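Local atomic coordinates of sugar phosphate isomerase/epimerase (Parabacteroides distasonis, PDB entry 3L23), a protein that binds a magnesium ion in a xylose isomerase-like TIM barrel and probably acts as an isomerase or epimerase on sugar substrates. Residues Phe96-Glu101 and Cys143-Gln148; Gln197-Met202 and Val228-Lys233. All blocks are in the same frame, centred on the assembly; numbering follows the deposited sequence.

Contact 1: residues Phe96-Glu101 and Cys143-Gln148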
ATOM      1  N   PHE A  96      -0.383  16.920   3.758  1.00 33.05           N
ATOM      2  CA  PHE A  96       1.013  16.493   3.793  1.00 33.82           C
ATOM      3  C   PHE A  96       1.765  17.026   4.989  1.00 32.79           C
ATOM      4  O   PHE A  96       2.663  16.359   5.494  1.00 33.69           O
ATOM      5  CB  PHE A  96       1.773  16.963   2.539  1.00 35.33           C
ATOM      6  CG  PHE A  96       1.571  16.105   1.354  1.00 36.30           C
ATOM      7  CD1 PHE A  96       2.285  14.913   1.206  1.00 38.89           C
ATOM      8  CD2 PHE A  96       0.684  16.482   0.357  1.00 39.28           C
ATOM      9  CE1 PHE A  96       2.110  14.113   0.093  1.00 40.32           C
ATOM     10  CE2 PHE A  96       0.495  15.665  -0.759  1.00 39.46           C
ATOM     11  CZ  PHE A  96       1.207  14.483  -0.888  1.00 39.23           C
ATOM     12  N   LYS A  97       1.445  18.234   5.405  1.00 32.30           N
ATOM     13  CA  LYS A  97       2.155  18.867   6.507  1.00 32.36           C
ATOM     14  C   LYS A  97       1.413  18.556   7.779  1.00 31.65           C
ATOM     15  O   LYS A  97       0.368  19.136   8.053  1.00 32.85           O
ATOM     16  CB  LYS A  97       2.296  20.368   6.316  1.00 32.07           C
ATOM     17  CG  LYS A  97       3.125  20.995   7.420  1.00 36.50           C
ATOM     18  N   TYR A  98       1.957  17.639   8.560  1.00 30.87           N
ATOM     19  CA  TYR A  98       1.307  17.219   9.773  1.00 30.56           C
ATOM     20  C   TYR A  98       1.677  18.250  10.830  1.00 31.13           C
ATOM     21  O   TYR A  98       2.745  18.892  10.794  1.00 32.56           O
ATOM     22  CB  TYR A  98       1.702  15.784  10.131  1.00 30.56           C
ATOM     23  CG  TYR A  98       1.004  14.704   9.340  1.00 29.73           C
ATOM     24  CD1 TYR A  98       0.383  14.971   8.101  1.00 28.73           C
ATOM     25  CD2 TYR A  98       0.979  13.393   9.816  1.00 29.39           C
ATOM     26  CE1 TYR A  98      -0.227  13.940   7.384  1.00 29.56           C
ATOM     27  CE2 TYR A  98       0.372  12.385   9.124  1.00 30.12           C
ATOM     28  CZ  TYR A  98      -0.238  12.664   7.905  1.00 29.69           C
ATOM     29  OH  TYR A  98      -0.850  11.686   7.192  1.00 30.12           O
ATOM     30  N   SER A  99       0.756  18.486  11.733  1.00 29.93           N
ATOM     31  CA  SER A  99       0.966  19.416  12.807  1.00 29.13           C
ATOM     32  C   SER A  99      -0.028  19.079  13.879  1.00 28.99           C
ATOM     33  O   SER A  99      -0.967  18.340  13.634  1.00 27.93           O
ATOM     34  CB  SER A  99       0.716  20.872  12.376  1.00 29.65           C
ATOM     35  OG  SER A  99      -0.650  21.049  11.995  1.00 29.68           O
ATOM     36  N   LYS A 100       0.172  19.647  15.059  1.00 28.74           N
ATOM     37  CA  LYS A 100      -0.770  19.429  16.142  1.00 30.18           C
ATOM     38  C   LYS A 100      -2.116  20.010  15.726  1.00 30.59           C
ATOM     39  O   LYS A 100      -3.161  19.391  15.939  1.00 32.19           O
ATOM     40  CB  LYS A 100      -0.235  20.024  17.454  1.00 29.78           C
ATOM     41  CG  LYS A 100       0.989  19.226  17.952  1.00 30.46           C
ATOM     42  CD  LYS A 100       1.513  19.644  19.327  1.00 31.94           C
ATOM     43  CE  LYS A 100       2.263  20.927  19.266  1.00 32.18           C
ATOM     44  NZ  LYS A 100       2.807  21.363  20.577  1.00 31.41           N
ATOM     45  N   GLU A 101      -2.081  21.176  15.084  1.00 30.47           N
ATOM     46  CA  GLU A 101      -3.283  21.866  14.621  1.00 30.00           C
ATOM     47  C   GLU A 101      -4.184  21.083  13.660  1.00 29.97           C
ATOM     48  O   GLU A 101      -5.408  21.189  13.788  1.00 29.93           O
ATOM     49  CB  GLU A 101      -2.915  23.195  13.953  1.00 30.04           C
ATOM     50  CG  GLU A 101      -2.383  24.251  14.914  1.00 31.16           C
ATOM     51  N   CYS A 143       4.850   9.811  13.531  1.00 27.29           N
ATOM     52  CA  CYS A 143       4.651   8.532  14.227  1.00 27.80           C
ATOM     53  C   CYS A 143       3.536   8.571  15.292  1.00 26.80           C
ATOM     54  O   CYS A 143       2.721   7.658  15.378  1.00 28.64           O
ATOM     55  CB  CYS A 143       5.935   8.050  14.869  1.00 27.49           C
ATOM     56  SG  CYS A 143       7.195   7.629  13.658  1.00 31.90           S
ATOM     57  N   ASP A 144       3.490   9.634  16.083  1.00 27.65           N
ATOM     58  CA  ASP A 144       2.453   9.780  17.077  1.00 27.03           C
ATOM     59  C   ASP A 144       1.074   9.831  16.416  1.00 28.12           C
ATOM     60  O   ASP A 144       0.104   9.280  16.946  1.00 28.63           O
ATOM     61  CB  ASP A 144       2.670  11.075  17.853  1.00 27.07           C
ATOM     62  CG  ASP A 144       3.899  11.044  18.724  1.00 27.96           C
ATOM     63  OD1 ASP A 144       4.317   9.936  19.118  1.00 27.01           O
ATOM     64  OD2 ASP A 144       4.399  12.138  19.084  1.00 26.76           O
ATOM     65  N   ILE A 145       0.990  10.508  15.268  1.00 27.67           N
ATOM     66  CA  ILE A 145      -0.263  10.632  14.540  1.00 26.81           C
ATOM     67  C   ILE A 145      -0.670   9.237  14.010  1.00 26.02           C
ATOM     68  O   ILE A 145      -1.849   8.861  14.083  1.00 27.14           O
ATOM     69  CB  ILE A 145      -0.174  11.768  13.434  1.00 26.62           C
ATOM     70  CG1 ILE A 145      -0.177  13.137  14.118  1.00 26.89           C
ATOM     71  CG2 ILE A 145      -1.274  11.651  12.367  1.00 29.12           C
ATOM     72  CD1 ILE A 145       0.304  14.329  13.233  1.00 26.86           C
ATOM     73  N   PHE A 146       0.272   8.467  13.495  1.00 27.63           N
ATOM     74  CA  PHE A 146      -0.032   7.114  13.023  1.00 27.23           C
ATOM     75  C   PHE A 146      -0.565   6.237  14.175  1.00 28.65           C
ATOM     76  O   PHE A 146      -1.526   5.454  14.007  1.00 29.57           O
ATOM     77  CB  PHE A 146       1.204   6.453  12.424  1.00 27.66           C
ATOM     78  CG  PHE A 146       1.669   7.022  11.059  1.00 28.50           C
ATOM     79  CD1 PHE A 146       0.927   7.947  10.335  1.00 29.99           C
ATOM     80  CD2 PHE A 146       2.838   6.532  10.495  1.00 29.71           C
ATOM     81  CE1 PHE A 146       1.399   8.430   9.091  1.00 29.55           C
ATOM     82  CE2 PHE A 146       3.292   6.987   9.254  1.00 29.78           C
ATOM     83  CZ  PHE A 146       2.568   7.920   8.564  1.00 29.06           C
ATOM     84  N   ASN A 147       0.076   6.349  15.343  1.00 29.35           N
ATOM     85  CA  ASN A 147      -0.350   5.575  16.520  1.00 28.69           C
ATOM     86  C   ASN A 147      -1.799   5.947  16.879  1.00 28.84           C
ATOM     87  O   ASN A 147      -2.620   5.079  17.143  1.00 29.73           O
ATOM     88  CB  ASN A 147       0.542   5.825  17.744  1.00 28.58           C
ATOM     89  CG  ASN A 147       1.878   5.126  17.670  1.00 27.68           C
ATOM     90  OD1 ASN A 147       2.042   4.119  16.972  1.00 27.80           O
ATOM     91  ND2 ASN A 147       2.839   5.635  18.420  1.00 26.00           N
ATOM     92  N   GLN A 148      -2.113   7.240  16.867  1.00 29.63           N
ATOM     93  CA  GLN A 148      -3.469   7.681  17.225  1.00 29.34           C
ATOM     94  C   GLN A 148      -4.464   7.284  16.131  1.00 29.62           C
ATOM     95  O   GLN A 148      -5.603   6.935  16.446  1.00 30.50           O
ATOM     96  CB  GLN A 148      -3.545   9.178  17.453  1.00 30.12           C
ATOM     97  CG  GLN A 148      -4.905   9.560  18.016  1.00 30.93           C
ATOM     98  CD  GLN A 148      -5.068  11.041  18.333  1.00 32.32           C
ATOM     99  OE1 GLN A 148      -4.183  11.857  18.053  1.00 35.33           O
ATOM    100  NE2 GLN A 148      -6.213  11.387  18.899  1.00 37.28           N
TER
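Y98 and I145 carry most of this apolar contact, the tyrosine reaching in from the loop ahead of helix 103-119 and the isoleucine from helix 136-155. Both branches of I145 take part. Its CD1 lies 3.6 Å from CD2 of Y98 and also packs on CB, at the root of the same side chain, while CG2 sits 3.7 Å from CE2 of Y98, further along the ring. In I145 the CG2 branch stands anti to the backbone N and CG1 anti to the carbonyl carbon (chi1 -73°), which spreads the two methyl groups along one side of the tyrosine. CD1 also comes within 4.2 Å of the carbonyl O of S99, where the loop backbone passes the helix.

The aromatic part is looser. CE1 of F146 approaches CE2 of Y98 at 4.1 Å, the two side chains crossing at about a right angle. The F146 ring stacks on F162 and meets Y164, both on strand 162-165 of the barrel wall.

The polar groups find their partners elsewhere. The Y98 hydroxyl is hydrogen-bonded to NE2 of Q127, at the end of strand 124-127, and S99 OG to the backbone N of V102. Cutting Y98 back to alanine would take away the ring packed against I145 and F146, and would probably leave the Q127 amide without its hydroxyl partner.

Between the side chains the contact is apolar, with the S99 carbonyl O the one polar atom brought near: shape and burial hold the loop against helix 136-155, while the Y98 hydroxyl, through Q127, ties the same tyrosine to strand 124-127.

Contact 2: residues Gln197-Met202 and Val228-Lys233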
ATOM      1  N   GLN A 197      17.694   6.911   8.474  1.00 30.62           N
ATOM      2  CA  GLN A 197      16.673   6.755   7.472  1.00 29.56           C
ATOM      3  C   GLN A 197      15.303   6.970   8.113  1.00 29.95           C
ATOM      4  O   GLN A 197      15.015   6.434   9.193  1.00 28.73           O
ATOM      5  CB  GLN A 197      16.746   5.370   6.813  1.00 28.90           C
ATOM      6  CG  GLN A 197      18.068   5.160   6.046  1.00 28.44           C
ATOM      7  CD  GLN A 197      18.150   3.851   5.291  1.00 29.28           C
ATOM      8  OE1 GLN A 197      18.652   3.823   4.160  1.00 30.94           O
ATOM      9  NE2 GLN A 197      17.625   2.762   5.898  1.00 28.79           N
ATOM     10  N   ILE A 198      14.453   7.721   7.425  1.00 29.43           N
ATOM     11  CA  ILE A 198      13.080   7.956   7.914  1.00 28.95           C
ATOM     12  C   ILE A 198      12.365   6.664   8.250  1.00 28.59           C
ATOM     13  O   ILE A 198      11.734   6.566   9.292  1.00 29.24           O
ATOM     14  CB  ILE A 198      12.258   8.850   6.915  1.00 27.81           C
ATOM     15  CG1 ILE A 198      12.823  10.258   6.883  1.00 28.94           C
ATOM     16  CG2 ILE A 198      10.762   8.901   7.300  1.00 29.14           C
ATOM     17  CD1 ILE A 198      12.414  11.048   5.643  1.00 29.61           C
ATOM     18  N   TYR A 199      12.448   5.647   7.389  1.00 28.95           N
ATOM     19  CA  TYR A 199      11.749   4.386   7.643  1.00 28.82           C
ATOM     20  C   TYR A 199      12.172   3.734   8.971  1.00 28.90           C
ATOM     21  O   TYR A 199      11.329   3.137   9.694  1.00 29.87           O
ATOM     22  CB  TYR A 199      12.003   3.444   6.468  1.00 29.44           C
ATOM     23  CG  TYR A 199      11.027   2.289   6.309  1.00 29.12           C
ATOM     24  CD1 TYR A 199       9.699   2.513   5.925  1.00 28.29           C
ATOM     25  CD2 TYR A 199      11.429   0.975   6.539  1.00 30.51           C
ATOM     26  CE1 TYR A 199       8.817   1.456   5.773  1.00 29.46           C
ATOM     27  CE2 TYR A 199      10.543  -0.074   6.376  1.00 29.64           C
ATOM     28  CZ  TYR A 199       9.262   0.162   6.007  1.00 29.08           C
ATOM     29  OH  TYR A 199       8.352  -0.864   5.857  1.00 31.37           O
ATOM     30  N   ASP A 200      13.470   3.780   9.263  1.00 28.67           N
ATOM     31  CA  ASP A 200      13.984   3.269  10.554  1.00 29.36           C
ATOM     32  C   ASP A 200      13.396   4.017  11.742  1.00 29.74           C
ATOM     33  O   ASP A 200      13.089   3.399  12.751  1.00 29.05           O
ATOM     34  CB  ASP A 200      15.496   3.256  10.559  1.00 29.54           C
ATOM     35  CG  ASP A 200      16.030   2.322   9.519  1.00 30.56           C
ATOM     36  OD1 ASP A 200      15.367   1.295   9.314  1.00 30.04           O
ATOM     37  OD2 ASP A 200      17.063   2.587   8.895  1.00 28.81           O
ATOM     38  N   LEU A 201      13.208   5.327  11.617  1.00 30.14           N
ATOM     39  CA  LEU A 201      12.563   6.105  12.652  1.00 30.54           C
ATOM     40  C   LEU A 201      11.086   5.710  12.770  1.00 30.34           C
ATOM     41  O   LEU A 201      10.531   5.686  13.879  1.00 30.52           O
ATOM     42  CB  LEU A 201      12.697   7.614  12.391  1.00 30.53           C
ATOM     43  CG  LEU A 201      14.122   8.186  12.318  1.00 30.67           C
ATOM     44  CD1 LEU A 201      14.087   9.635  11.862  1.00 31.21           C
ATOM     45  CD2 LEU A 201      14.858   7.987  13.650  1.00 30.03           C
HETATM   46  N   MSE A 202      10.440   5.393  11.643  1.00 31.09           N
HETATM   47  CA  MSE A 202       9.029   5.006  11.681  1.00 30.19           C
HETATM   48  C   MSE A 202       8.856   3.694  12.425  1.00 30.79           C
HETATM   49  O   MSE A 202       7.944   3.553  13.244  1.00 31.41           O
HETATM   50  CB  MSE A 202       8.439   4.909  10.266  1.00 30.86           C
HETATM   51  CG  MSE A 202       8.232   6.270   9.615  1.00 30.11           C
HETATM   52 SE   MSE A 202       7.426   5.891   7.843  0.75 31.04          SE
HETATM   53  CE  MSE A 202       7.015   7.723   7.395  1.00 31.07           C
ATOM     54  N   VAL A 228      14.649  -8.018   1.762  1.00 29.30           N
ATOM     55  CA  VAL A 228      14.882  -9.280   2.482  1.00 30.24           C
ATOM     56  C   VAL A 228      15.492  -9.030   3.857  1.00 31.20           C
ATOM     57  O   VAL A 228      15.056  -9.605   4.847  1.00 30.27           O
ATOM     58  CB  VAL A 228      15.696 -10.230   1.615  1.00 30.54           C
ATOM     59  CG1 VAL A 228      16.203 -11.421   2.423  1.00 30.49           C
ATOM     60  CG2 VAL A 228      14.831 -10.687   0.398  1.00 28.53           C
ATOM     61  N   GLU A 229      16.512  -8.176   3.927  1.00 31.98           N
ATOM     62  CA  GLU A 229      17.082  -7.759   5.205  1.00 32.56           C
ATOM     63  C   GLU A 229      16.051  -7.126   6.136  1.00 30.60           C
ATOM     64  O   GLU A 229      16.065  -7.389   7.348  1.00 31.23           O
ATOM     65  CB  GLU A 229      18.227  -6.759   4.986  1.00 32.70           C
ATOM     66  CG  GLU A 229      18.865  -6.246   6.269  1.00 34.93           C
ATOM     67  CD  GLU A 229      19.917  -5.118   6.056  1.00 38.07           C
ATOM     68  OE1 GLU A 229      20.010  -4.523   4.938  1.00 41.86           O
ATOM     69  OE2 GLU A 229      20.643  -4.859   7.047  1.00 46.31           O
ATOM     70  N   TYR A 230      15.185  -6.270   5.598  1.00 29.94           N
ATOM     71  CA  TYR A 230      14.124  -5.649   6.401  1.00 30.19           C
ATOM     72  C   TYR A 230      13.164  -6.695   6.986  1.00 30.22           C
ATOM     73  O   TYR A 230      12.803  -6.637   8.178  1.00 29.91           O
ATOM     74  CB  TYR A 230      13.357  -4.556   5.623  1.00 30.13           C
ATOM     75  CG  TYR A 230      13.951  -3.207   5.908  1.00 30.19           C
ATOM     76  CD1 TYR A 230      13.637  -2.524   7.065  1.00 30.00           C
ATOM     77  CD2 TYR A 230      14.898  -2.644   5.043  1.00 31.69           C
ATOM     78  CE1 TYR A 230      14.240  -1.281   7.359  1.00 30.49           C
ATOM     79  CE2 TYR A 230      15.493  -1.463   5.336  1.00 31.85           C
ATOM     80  CZ  TYR A 230      15.179  -0.781   6.507  1.00 31.04           C
ATOM     81  OH  TYR A 230      15.829   0.419   6.764  1.00 31.90           O
HETATM   82  N   MSE A 231      12.716  -7.632   6.160  0.66 30.85           N
HETATM   83  CA  MSE A 231      11.865  -8.732   6.658  0.66 31.16           C
HETATM   84  C   MSE A 231      12.584  -9.571   7.744  0.66 31.62           C
HETATM   85  O   MSE A 231      11.970  -9.985   8.722  0.66 31.93           O
HETATM   86  CB  MSE A 231      11.392  -9.643   5.504  0.66 31.21           C
HETATM   87  CG  MSE A 231      10.174  -9.117   4.793  0.66 30.56           C
HETATM   88 SE   MSE A 231       9.583 -10.371   3.425  0.50 30.89          SE
HETATM   89  CE  MSE A 231      10.892  -9.980   2.018  0.66 29.64           C
ATOM     90  N   GLN A 232      13.879  -9.811   7.581  1.00 30.78           N
ATOM     91  CA  GLN A 232      14.627 -10.596   8.585  1.00 31.50           C
ATOM     92  C   GLN A 232      14.769  -9.829   9.885  1.00 32.60           C
ATOM     93  O   GLN A 232      14.689 -10.408  10.970  1.00 31.65           O
ATOM     94  CB  GLN A 232      15.999 -10.994   8.054  1.00 31.14           C
ATOM     95  CG  GLN A 232      15.936 -12.022   6.910  1.00 31.45           C
ATOM     96  CD  GLN A 232      17.279 -12.215   6.163  1.00 34.10           C
ATOM     97  OE1 GLN A 232      18.289 -11.632   6.528  1.00 36.12           O
ATOM     98  NE2 GLN A 232      17.285 -13.069   5.159  1.00 33.94           N
ATOM     99  N   LYS A 233      15.003  -8.525   9.775  1.00 32.99           N
ATOM    100  CA  LYS A 233      15.221  -7.676  10.972  1.00 33.96           C
ATOM    101  C   LYS A 233      13.937  -7.331  11.699  1.00 33.48           C
ATOM    102  O   LYS A 233      13.929  -7.266  12.934  1.00 33.32           O
ATOM    103  CB  LYS A 233      15.951  -6.376  10.599  1.00 34.91           C
ATOM    104  CG  LYS A 233      17.442  -6.510  10.344  1.00 38.62           C
TER
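With CG anti to the backbone N (chi1 -161°), Y199 extends from helix 198-205 toward Y230 of helix 227-233; D200, its CG instead anti to the carbonyl carbon, brings its carboxylate to the hydroxyl of the same tyrosine. Y230 OH donates to D200 OD1 over 2.7 Å, arriving on the syn side and 23° out of the carboxylate plane. Carboxylate and phenol ring are nearly coplanar. The other oxygen, OD2, accepts from Q197 NE2 at 3.1 Å, met from above the carboxylate plane, so two donors fix the rotation of the acid. Q197, at the N-cap position, is held in turn through OE1 by ND2 of N225.

The aromatic rings form an offset edge-to-face pair, with the edge of Y199 toward the face of Y230, planes at 76° and centroids 5.5 Å apart. The closest carbons are Y199 CD2 and Y230 CE1, at 3.7 Å. Y199 also meets the rings of F171 and F213, and both tyrosines touch M215 on strand 211-216.

Two short helices of a TIM barrel are thus joined over the strand that ends in D216, a magnesium ligand whose side chain lies about 8 Å from that of Y199.

Overall arrangement
Both contacts are largely buried and lie in the outer layer of the TIM barrel, about 19 and 16 Å from the chain centre for contacts 1 and 2. Contact 1 sets a loop against a long helix through apolar side chains; contact 2 joins two short helices and adds a hydrogen bond from a buried phenol to the partly exposed carboxylate of D200. Though their centres are 21 Å apart, they touch directly: C143 SG of helix 136-155 packs 3.8 Å from CA of M202, a selenomethionine on helix 198-205. Strand 211-216 is shared by both, F146 resting on V211 at its start and the tyrosines of contact 2 nearer its end.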